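Local coordinates for protein porin B (Pseudomonas putida, PDB 4GEY) that forms a beta-barrel channel in the outer membrane and probably mediates the uptake of sugars such as glucose by the bacterium, at residues L145-G150 against W191-K196; F158-C163 against E251-Y256; D327-V332 against G351-H356. The protein carries 2 engineered substitutions. All blocks are in the same frame, centred on the assembly; numbering follows the deposited sequence.

Interaction 1: L145-G150 against W191-K196; sequences LDVKFG and WALRVK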
loop_
_atom_site.group_PDB
_atom_site.type_symbol
_atom_site.label_atom_id
_atom_site.label_comp_id
_atom_site.label_asym_id
_atom_site.label_seq_id
_atom_site.Cartn_x
_atom_site.Cartn_y
_atom_site.Cartn_z
ATOM N N LEU A 145 -9.061 19.805 -16.332
ATOM C CA LEU A 145 -9.687 19.511 -15.039
ATOM C C LEU A 145 -10.228 18.095 -15.035
ATOM O O LEU A 145 -10.884 17.680 -15.981
ATOM C CB LEU A 145 -10.788 20.516 -14.685
ATOM C CG LEU A 145 -10.272 21.949 -14.486
ATOM C CD1 LEU A 145 -11.412 22.965 -14.419
ATOM C CD2 LEU A 145 -9.372 22.065 -13.255
ATOM N N ASP A 146 -9.950 17.364 -13.963
ATOM C CA ASP A 146 -10.294 15.959 -13.883
ATOM C C ASP A 146 -11.139 15.716 -12.632
ATOM O O ASP A 146 -10.631 15.785 -11.520
ATOM C CB ASP A 146 -8.994 15.145 -13.840
ATOM C CG ASP A 146 -9.205 13.664 -14.092
ATOM O OD1 ASP A 146 -10.196 13.103 -13.583
ATOM O OD2 ASP A 146 -8.362 13.053 -14.789
ATOM N N VAL A 147 -12.429 15.436 -12.807
ATOM C CA VAL A 147 -13.296 15.140 -11.665
ATOM C C VAL A 147 -13.658 13.661 -11.563
ATOM O O VAL A 147 -14.075 13.051 -12.544
ATOM C CB VAL A 147 -14.573 16.015 -11.649
ATOM C CG1 VAL A 147 -15.483 15.620 -10.495
ATOM C CG2 VAL A 147 -14.198 17.472 -11.514
ATOM N N LYS A 148 -13.503 13.104 -10.362
ATOM C CA LYS A 148 -13.685 11.676 -10.109
ATOM C C LYS A 148 -14.474 11.444 -8.823
ATOM O O LYS A 148 -14.102 11.947 -7.762
ATOM C CB LYS A 148 -12.319 11.003 -9.995
ATOM C CG LYS A 148 -12.339 9.499 -9.704
ATOM C CD LYS A 148 -10.910 9.018 -9.445
ATOM C CE LYS A 148 -10.841 7.541 -9.139
ATOM N NZ LYS A 148 -9.432 7.074 -9.095
ATOM N N PHE A 149 -15.552 10.671 -8.914
ATOM C CA PHE A 149 -16.454 10.478 -7.777
ATOM C C PHE A 149 -16.913 9.024 -7.649
ATOM O O PHE A 149 -17.172 8.360 -8.650
ATOM C CB PHE A 149 -17.678 11.395 -7.900
ATOM C CG PHE A 149 -18.774 11.071 -6.922
ATOM C CD1 PHE A 149 -18.698 11.506 -5.601
ATOM C CD2 PHE A 149 -19.876 10.312 -7.311
ATOM C CE1 PHE A 149 -19.707 11.198 -4.685
ATOM C CE2 PHE A 149 -20.891 9.997 -6.400
ATOM C CZ PHE A 149 -20.807 10.437 -5.089
ATOM N N GLY A 150 -17.035 8.541 -6.416
ATOM C CA GLY A 150 -17.554 7.212 -6.181
ATOM C C GLY A 150 -16.873 6.519 -5.018
ATOM O O GLY A 150 -16.717 7.104 -3.944
ATOM N N TRP A 191 -16.648 6.296 0.061
ATOM C CA TRP A 191 -17.161 7.367 -0.770
ATOM C C TRP A 191 -16.096 8.444 -0.867
ATOM O O TRP A 191 -15.489 8.822 0.137
ATOM C CB TRP A 191 -18.473 7.920 -0.206
ATOM C CG TRP A 191 -19.642 7.011 -0.421
ATOM C CD1 TRP A 191 -20.330 6.325 0.530
ATOM C CD2 TRP A 191 -20.251 6.674 -1.678
ATOM N NE1 TRP A 191 -21.340 5.592 -0.048
ATOM C CE2 TRP A 191 -21.309 5.784 -1.404
ATOM C CE3 TRP A 191 -20.007 7.042 -3.004
ATOM C CZ2 TRP A 191 -22.125 5.259 -2.406
ATOM C CZ3 TRP A 191 -20.821 6.518 -4.002
ATOM C CH2 TRP A 191 -21.868 5.638 -3.694
ATOM N N ALA A 192 -15.847 8.924 -2.076
ATOM C CA ALA A 192 -14.781 9.895 -2.267
ATOM C C ALA A 192 -15.000 10.790 -3.471
ATOM O O ALA A 192 -15.675 10.415 -4.439
ATOM C CB ALA A 192 -13.466 9.199 -2.383
ATOM N N LEU A 193 -14.431 11.988 -3.376
ATOM C CA LEU A 193 -14.409 12.956 -4.451
ATOM C C LEU A 193 -12.968 13.423 -4.624
ATOM O O LEU A 193 -12.317 13.831 -3.661
ATOM C CB LEU A 193 -15.308 14.140 -4.101
ATOM C CG LEU A 193 -15.394 15.275 -5.130
ATOM C CD1 LEU A 193 -15.909 14.749 -6.471
ATOM C CD2 LEU A 193 -16.254 16.431 -4.615
ATOM N N ARG A 194 -12.461 13.357 -5.848
ATOM C CA ARG A 194 -11.087 13.766 -6.117
ATOM C C ARG A 194 -11.018 14.715 -7.309
ATOM O O ARG A 194 -11.407 14.349 -8.415
ATOM C CB ARG A 194 -10.193 12.541 -6.364
ATOM C CG ARG A 194 -8.738 12.899 -6.587
ATOM C CD ARG A 194 -8.217 12.395 -7.920
ATOM N NE ARG A 194 -9.101 12.721 -9.032
ATOM C CZ ARG A 194 -8.946 12.244 -10.263
ATOM N NH1 ARG A 194 -7.939 11.430 -10.532
ATOM N NH2 ARG A 194 -9.795 12.578 -11.219
ATOM N N VAL A 195 -10.517 15.927 -7.084
ATOM C CA VAL A 195 -10.425 16.939 -8.147
ATOM C C VAL A 195 -8.964 17.166 -8.544
ATOM O O VAL A 195 -8.085 17.322 -7.689
ATOM C CB VAL A 195 -11.091 18.286 -7.746
ATOM C CG1 VAL A 195 -10.923 19.304 -8.834
ATOM C CG2 VAL A 195 -12.575 18.101 -7.447
ATOM N N LYS A 196 -8.708 17.167 -9.845
ATOM C CA LYS A 196 -7.346 17.193 -10.354
ATOM C C LYS A 196 -7.202 18.229 -11.457
ATOM O O LYS A 196 -8.006 18.289 -12.394
ATOM C CB LYS A 196 -6.943 15.805 -10.873
ATOM C CG LYS A 196 -5.524 15.729 -11.408
ATOM C CD LYS A 196 -4.977 14.310 -11.400
ATOM C CE LYS A 196 -5.679 13.443 -12.427
ATOM N NZ LYS A 196 -4.767 12.397 -12.952
#
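The guanidinium of Arg194 overlaps the aliphatic part of Lys148, whose CD stands 3.9 Å above the plane over the centre of the group. Lys196 CB lies over the opposite face, so the flat group is held between methylene carbons of two lysines, one from each strand. Arg194 reaches this place by bending at its second and third torsions (chi3 48°), which brings NH2 back across the strand pair to Asp146. The salt bridge between NH2 of Arg194 and OD1 of Asp146 measures 2.5 Å, and the carboxylate stands almost perpendicular to the guanidinium, with the planes 87° apart. The same NH2 makes a weak bond to the backbone O of Asp146. At its other nitrogen, NH1, Arg194 pairs with Asp157, while Lys148 extends to Glu156 and Asp157; these acids probably offset the two neighbouring positive charges. Strands 145-149 and 190-198 are antiparallel neighbours in the barrel wall of this OprB-family porin, joined by a long connection and hydrogen-bonded from Asp146 with Lys196 to Gly150 with Ala192. Backbone bonds in the middle of the pair include Arg194 N to Lys148 O at 2.9 Å. The other face of the pair is apolar: Val147 CG1 meets Leu193 CD1 at 4.1 Å, Phe149 CB touches that same methyl, and Val147 also contacts bound detergent, consistent with a surface turned to the membrane. Where the chain turns a corner at Gly150, the Phe149 and Trp191 rings are tilted only 22° from each other but displaced so far that they hardly overlap, with Phe149 CZ 4.1 Å from Trp191 CE3. The indole NE1 is bonded to the carbonyl of Leu225.

Interaction 2: F158-C163 against E251-Y256; sequences FNSFPC and EYRLGY
This is a polar contact between a loop inside the barrel and the barrel wall, in which residues 158-163 lie against the inward side chains of strand 248-259 without a direct hydrogen bond between the two segments. Arg253 carries it. Its CG is anti to the carbonyl carbon (chi1 -59°) and the chain then runs extended to NE, lifting the guanidinium off the strand and under the loop. Ser160 CB sits over one face of that group, toward its rim, 3.6 Å from NH2. Beside it, a water bridges the segments, 2.6 Å from Ser160 O and 2.7 Å from Glu251 OE2. Glu251 OE2 also takes the N-H of Arg253 NE at 3.0 Å, a salt bridge within the strand in which the donor comes from above the carboxylate plane. One carboxylate oxygen thus serves both the arginine and the water that reaches the loop. NH1 of Arg253 turns to OE1 of Glu238, whose other oxygen, OE2, takes the N-H of Asn159, so the arginine lies between two acids that probably hold its charge in place. With an alanine in place of Arg253, Glu238 and Glu251 would probably lose the positive charge they share, and a gap would be likely to open beside Ser160. The loop has ties of its own: Ser160 OG to Gly155 O, and the disulfide of Cys163 with Cys171. Cys163 also touches Glu121 of the glucose pocket, consistent with a loop that helps narrow the channel. Around the contact, strand 248-259 is flanked by strands 232-245 and 282-298, Asn159 packs on Trp292 and Val294 of the latter, and its OD1 bonds to Ser173 OG and to the backbone N of Val175, where helix 175-178 begins.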
loop_
_atom_site.group_PDB
_atom_site.type_symbol
_atom_site.label_atom_id
_atom_site.label_comp_id
_atom_site.label_asym_id
_atom_site.label_seq_id
_atom_site.Cartn_x
_atom_site.Cartn_y
_atom_site.Cartn_z
ATOM N N PHE A 158 -3.609 9.236 -4.531
ATOM C CA PHE A 158 -2.704 9.989 -3.679
ATOM C C PHE A 158 -1.556 9.104 -3.189
ATOM O O PHE A 158 -1.774 7.932 -2.852
ATOM C CB PHE A 158 -3.494 10.591 -2.509
ATOM C CG PHE A 158 -4.579 11.560 -2.940
ATOM C CD1 PHE A 158 -5.851 11.116 -3.225
ATOM C CD2 PHE A 158 -4.314 12.914 -3.053
ATOM C CE1 PHE A 158 -6.838 12.001 -3.610
ATOM C CE2 PHE A 158 -5.283 13.796 -3.440
ATOM C CZ PHE A 158 -6.552 13.342 -3.724
ATOM N N ASN A 159 -0.335 9.646 -3.185
ATOM C CA ASN A 159 0.801 8.955 -2.571
ATOM C C ASN A 159 1.016 7.603 -3.252
ATOM O O ASN A 159 1.524 6.655 -2.660
ATOM C CB ASN A 159 0.534 8.800 -1.061
ATOM C CG ASN A 159 1.700 8.178 -0.298
ATOM O OD1 ASN A 159 1.503 7.306 0.551
ATOM N ND2 ASN A 159 2.911 8.620 -0.595
ATOM N N SER A 160 0.601 7.520 -4.511
ATOM C CA SER A 160 0.615 6.259 -5.248
ATOM C C SER A 160 2.024 5.763 -5.524
ATOM O O SER A 160 2.904 6.549 -5.868
ATOM C CB SER A 160 -0.137 6.417 -6.560
ATOM O OG SER A 160 -1.414 6.955 -6.350
ATOM N N PHE A 161 2.215 4.452 -5.378
ATOM C CA PHE A 161 3.504 3.778 -5.603
ATOM C C PHE A 161 3.163 2.371 -6.104
ATOM O O PHE A 161 2.145 1.824 -5.704
ATOM C CB PHE A 161 4.303 3.730 -4.287
ATOM C CG PHE A 161 5.730 3.231 -4.437
ATOM C CD1 PHE A 161 6.710 4.030 -5.017
ATOM C CD2 PHE A 161 6.094 1.969 -3.970
ATOM C CE1 PHE A 161 8.009 3.571 -5.153
ATOM C CE2 PHE A 161 7.395 1.503 -4.095
ATOM C CZ PHE A 161 8.354 2.298 -4.691
ATOM N N PRO A 162 3.997 1.786 -6.992
ATOM C CA PRO A 162 3.678 0.458 -7.555
ATOM C C PRO A 162 3.719 -0.659 -6.520
ATOM O O PRO A 162 4.002 -0.440 -5.337
ATOM C CB PRO A 162 4.782 0.231 -8.597
ATOM C CG PRO A 162 5.292 1.586 -8.936
ATOM C CD PRO A 162 5.167 2.396 -7.650
ATOM N N CYS A 163 3.455 -1.875 -6.967
ATOM C CA CYS A 163 3.381 -2.995 -6.043
ATOM C C CYS A 163 4.003 -4.248 -6.638
ATOM O O CYS A 163 3.330 -5.266 -6.826
ATOM C CB CYS A 163 1.934 -3.273 -5.646
ATOM S SG CYS A 163 1.796 -4.374 -4.234
ATOM N N GLU A 251 9.133 10.701 -11.626
ATOM C CA GLU A 251 7.893 11.175 -11.025
ATOM C C GLU A 251 8.113 11.569 -9.562
ATOM O O GLU A 251 8.534 10.757 -8.742
ATOM C CB GLU A 251 6.811 10.104 -11.142
ATOM C CG GLU A 251 5.456 10.533 -10.624
ATOM C CD GLU A 251 4.518 9.357 -10.442
ATOM O OE1 GLU A 251 4.101 8.761 -11.461
ATOM O OE2 GLU A 251 4.211 9.019 -9.278
ATOM N N TYR A 252 7.839 12.822 -9.238
ATOM C CA TYR A 252 8.054 13.306 -7.883
ATOM C C TYR A 252 6.745 13.799 -7.285
ATOM O O TYR A 252 6.049 14.595 -7.899
ATOM C CB TYR A 252 9.130 14.405 -7.872
ATOM C CG TYR A 252 10.446 13.931 -8.449
ATOM C CD1 TYR A 252 10.679 13.985 -9.816
ATOM C CD2 TYR A 252 11.438 13.398 -7.639
ATOM C CE1 TYR A 252 11.851 13.545 -10.358
ATOM C CE2 TYR A 252 12.632 12.953 -8.178
ATOM C CZ TYR A 252 12.824 13.031 -9.541
ATOM O OH TYR A 252 13.987 12.592 -10.115
ATOM N N ARG A 253 6.417 13.307 -6.094
ATOM C CA ARG A 253 5.170 13.645 -5.416
ATOM C C ARG A 253 5.438 14.310 -4.093
ATOM O O ARG A 253 6.277 13.835 -3.327
ATOM C CB ARG A 253 4.356 12.390 -5.100
ATOM C CG ARG A 253 3.962 11.546 -6.293
ATOM C CD ARG A 253 2.868 10.576 -5.914
ATOM N NE ARG A 253 2.357 9.870 -7.081
ATOM C CZ ARG A 253 1.118 9.973 -7.550
ATOM N NH1 ARG A 253 0.230 10.751 -6.947
ATOM N NH2 ARG A 253 0.774 9.278 -8.626
ATOM N N LEU A 254 4.708 15.384 -3.813
ATOM C CA LEU A 254 4.742 15.998 -2.494
ATOM C C LEU A 254 3.303 16.202 -2.035
ATOM O O LEU A 254 2.489 16.768 -2.769
ATOM C CB LEU A 254 5.513 17.320 -2.515
ATOM C CG LEU A 254 5.383 18.235 -1.286
ATOM C CD1 LEU A 254 6.202 17.751 -0.101
ATOM C CD2 LEU A 254 5.786 19.635 -1.635
ATOM N N GLY A 255 2.982 15.725 -0.832
ATOM C CA GLY A 255 1.612 15.772 -0.347
ATOM C C GLY A 255 1.418 15.991 1.142
ATOM O O GLY A 255 2.345 15.873 1.947
ATOM N N TYR A 256 0.178 16.298 1.500
ATOM C CA TYR A 256 -0.223 16.545 2.876
ATOM C C TYR A 256 -1.629 15.958 3.043
ATOM O O TYR A 256 -2.435 16.001 2.114
ATOM C CB TYR A 256 -0.201 18.056 3.153
ATOM C CG TYR A 256 -0.916 18.486 4.412
ATOM C CD1 TYR A 256 -0.256 18.517 5.641
ATOM C CD2 TYR A 256 -2.252 18.865 4.378
ATOM C CE1 TYR A 256 -0.919 18.899 6.796
ATOM C CE2 TYR A 256 -2.916 19.242 5.523
ATOM C CZ TYR A 256 -2.252 19.268 6.727
ATOM O OH TYR A 256 -2.926 19.667 7.864
HETATM O O HOH W 1 3.832 6.538 -8.312
#

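Interaction 3: D327-V332 against G351-H356; sequences DNYQQV and GVARIH
Gln330 bends at its second torsion (chi2 78°) while Arg354 runs extended from CG to NE, and the two side chains end side by side with OE1 of Gln330 2.5 Å from NH1 of Arg354. The acceptor lies in the guanidinium plane, at its edge. Asn328 takes a chi1 of 67°, placing CG between its backbone N and carbonyl carbon; this swings OD1 toward the same NH1, 2.9 Å away, in a weak bond. OD1 of Asn328 is gripped a second time by NE2 of Gln330 at 2.8 Å, a straight bond (176°) that arrives above the carbonyl plane. Two amides and one guanidinium nitrogen therefore close a small triangle of bonds. NH2 of Arg354 holds a water at 2.8 Å, and that water rests over the centre of the His356 ring. Further along, Asp327 CB approaches the edge of this ring, 3.3 Å from ND1.

The setting is the antiparallel hairpin of strands 326-337 and 347-357 in the barrel wall. On its other face Ile355 CG1 meets the edge of the Tyr329 ring, 3.8 Å from CD2, and Ala353 CB lies 3.9 Å from CE2 of Tyr329. Tyr329 OH and Gln331 NE2 both bond to Ala169 O, so this face is backed by an inner loop, while Gln331 OE1 bonds to Asn315 ND2 of the next strand. Across the hairpin Arg354 is met by neutral amide oxygens and water, so its positive charge is probably stabilised by their dipoles, and the bonds at Asn328 OD1 and Gln330 OE1 probably limit how the two amides can turn.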
loop_
_atom_site.group_PDB
_atom_site.type_symbol
_atom_site.label_atom_id
_atom_site.label_comp_id
_atom_site.label_asym_id
_atom_site.label_seq_id
_atom_site.Cartn_x
_atom_site.Cartn_y
_atom_site.Cartn_z
ATOM N N ASP A 327 5.972 7.384 13.784
ATOM C CA ASP A 327 6.414 8.766 13.894
ATOM C C ASP A 327 6.724 9.304 12.494
ATOM O O ASP A 327 6.214 10.352 12.070
ATOM C CB ASP A 327 7.697 8.750 14.731
ATOM C CG ASP A 327 8.084 10.098 15.244
ATOM O OD1 ASP A 327 7.952 11.089 14.498
ATOM O OD2 ASP A 327 8.540 10.165 16.405
ATOM N N ASN A 328 7.584 8.559 11.798
ATOM C CA ASN A 328 8.115 8.934 10.502
ATOM C C ASN A 328 8.616 7.658 9.833
ATOM O O ASN A 328 8.848 6.664 10.512
ATOM C CB ASN A 328 9.247 9.961 10.660
ATOM C CG ASN A 328 10.496 9.383 11.352
ATOM O OD1 ASN A 328 11.157 8.486 10.823
ATOM N ND2 ASN A 328 10.837 9.922 12.524
ATOM N N TYR A 329 8.775 7.671 8.513
ATOM C CA TYR A 329 9.240 6.490 7.790
ATOM C C TYR A 329 10.052 6.867 6.561
ATOM O O TYR A 329 9.776 7.869 5.911
ATOM C CB TYR A 329 8.046 5.618 7.409
ATOM C CG TYR A 329 8.117 4.917 6.074
ATOM C CD1 TYR A 329 7.671 5.534 4.915
ATOM C CD2 TYR A 329 8.568 3.605 5.983
ATOM C CE1 TYR A 329 7.706 4.872 3.689
ATOM C CE2 TYR A 329 8.599 2.932 4.765
ATOM C CZ TYR A 329 8.170 3.568 3.623
ATOM O OH TYR A 329 8.214 2.913 2.408
ATOM N N GLN A 330 11.070 6.077 6.256
ATOM C CA GLN A 330 11.882 6.333 5.078
ATOM C C GLN A 330 12.038 5.043 4.304
ATOM O O GLN A 330 11.981 3.946 4.870
ATOM C CB GLN A 330 13.262 6.876 5.444
ATOM C CG GLN A 330 13.236 8.182 6.215
ATOM C CD GLN A 330 12.886 7.979 7.675
ATOM O OE1 GLN A 330 13.352 7.034 8.303
ATOM N NE2 GLN A 330 12.040 8.845 8.212
ATOM N N GLN A 331 12.247 5.176 3.002
ATOM C CA GLN A 331 12.485 4.014 2.191
ATOM C C GLN A 331 13.284 4.403 0.970
ATOM O O GLN A 331 13.010 5.410 0.322
ATOM C CB GLN A 331 11.155 3.381 1.819
ATOM C CG GLN A 331 11.208 2.310 0.766
ATOM C CD GLN A 331 10.304 2.655 -0.382
ATOM O OE1 GLN A 331 10.569 3.607 -1.107
ATOM N NE2 GLN A 331 9.208 1.913 -0.536
ATOM N N VAL A 332 14.292 3.599 0.675
ATOM C CA VAL A 332 15.151 3.819 -0.474
ATOM C C VAL A 332 15.318 2.479 -1.186
ATOM O O VAL A 332 15.347 1.428 -0.537
ATOM C CB VAL A 332 16.502 4.399 -0.008
ATOM C CG1 VAL A 332 17.624 3.940 -0.872
ATOM C CG2 VAL A 332 16.436 5.908 -0.020
ATOM N N GLY A 351 15.235 -3.004 -1.963
ATOM C CA GLY A 351 14.696 -1.903 -1.192
ATOM C C GLY A 351 14.981 -1.996 0.293
ATOM O O GLY A 351 14.997 -3.081 0.867
ATOM N N VAL A 352 15.192 -0.849 0.927
ATOM C CA VAL A 352 15.402 -0.796 2.370
ATOM C C VAL A 352 14.427 0.217 2.914
ATOM O O VAL A 352 14.250 1.277 2.320
ATOM C CB VAL A 352 16.811 -0.295 2.761
ATOM C CG1 VAL A 352 17.238 -0.905 4.101
ATOM C CG2 VAL A 352 17.826 -0.613 1.682
ATOM N N ALA A 353 13.789 -0.112 4.033
ATOM C CA ALA A 353 12.847 0.794 4.670
ATOM C C ALA A 353 13.136 0.878 6.143
ATOM O O ALA A 353 13.555 -0.090 6.756
ATOM C CB ALA A 353 11.429 0.332 4.459
ATOM N N ARG A 354 12.904 2.055 6.703
ATOM C CA ARG A 354 13.033 2.284 8.129
ATOM C C ARG A 354 11.691 2.796 8.615
ATOM O O ARG A 354 11.116 3.700 8.018
ATOM C CB ARG A 354 14.126 3.317 8.387
ATOM C CG ARG A 354 14.192 3.825 9.801
ATOM C CD ARG A 354 15.190 4.954 9.935
ATOM N NE ARG A 354 15.154 5.459 11.297
ATOM C CZ ARG A 354 14.480 6.540 11.678
ATOM N NH1 ARG A 354 13.812 7.242 10.782
ATOM N NH2 ARG A 354 14.490 6.927 12.949
ATOM N N ILE A 355 11.177 2.192 9.678
ATOM C CA ILE A 355 9.892 2.579 10.251
ATOM C C ILE A 355 10.072 2.926 11.717
ATOM O O ILE A 355 10.263 2.046 12.560
ATOM C CB ILE A 355 8.884 1.434 10.149
ATOM C CG1 ILE A 355 8.749 0.991 8.687
ATOM C CG2 ILE A 355 7.549 1.854 10.726
ATOM C CD1 ILE A 355 8.136 -0.394 8.500
ATOM N N HIS A 356 10.017 4.210 12.030
ATOM C CA HIS A 356 10.258 4.645 13.402
ATOM C C HIS A 356 8.973 4.847 14.214
ATOM O O HIS A 356 7.999 5.407 13.717
ATOM C CB HIS A 356 11.101 5.916 13.417
ATOM C CG HIS A 356 11.367 6.442 14.788
ATOM N ND1 HIS A 356 10.676 7.508 15.324
ATOM C CD2 HIS A 356 12.245 6.044 15.739
ATOM C CE1 HIS A 356 11.121 7.746 16.544
ATOM N NE2 HIS A 356 12.072 6.873 16.821
HETATM O O HOH W 2 13.673 9.237 14.400
#

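All three contacts belong to the antiparallel barrel. Interactions 1 and 3 are pairs of neighbouring wall strands whose centres lie about 30 Å apart and which do not touch; interaction 2 lies between them, its centre about 17 Å from that of interaction 1 and about 15 Å from that of interaction 3. Its loop segment touches both: Phe158 CZ packs 3.6 Å from Arg194 CG, and Phe161 CE2 lies 4.0 Å from Gln331 NE2. Along the chain, interactions 1 and 2 interlace, because 158-163 falls within the connection from 145-150 to 191-196, while interaction 3 follows both. One inward-folded loop thus spans separate parts of the wall.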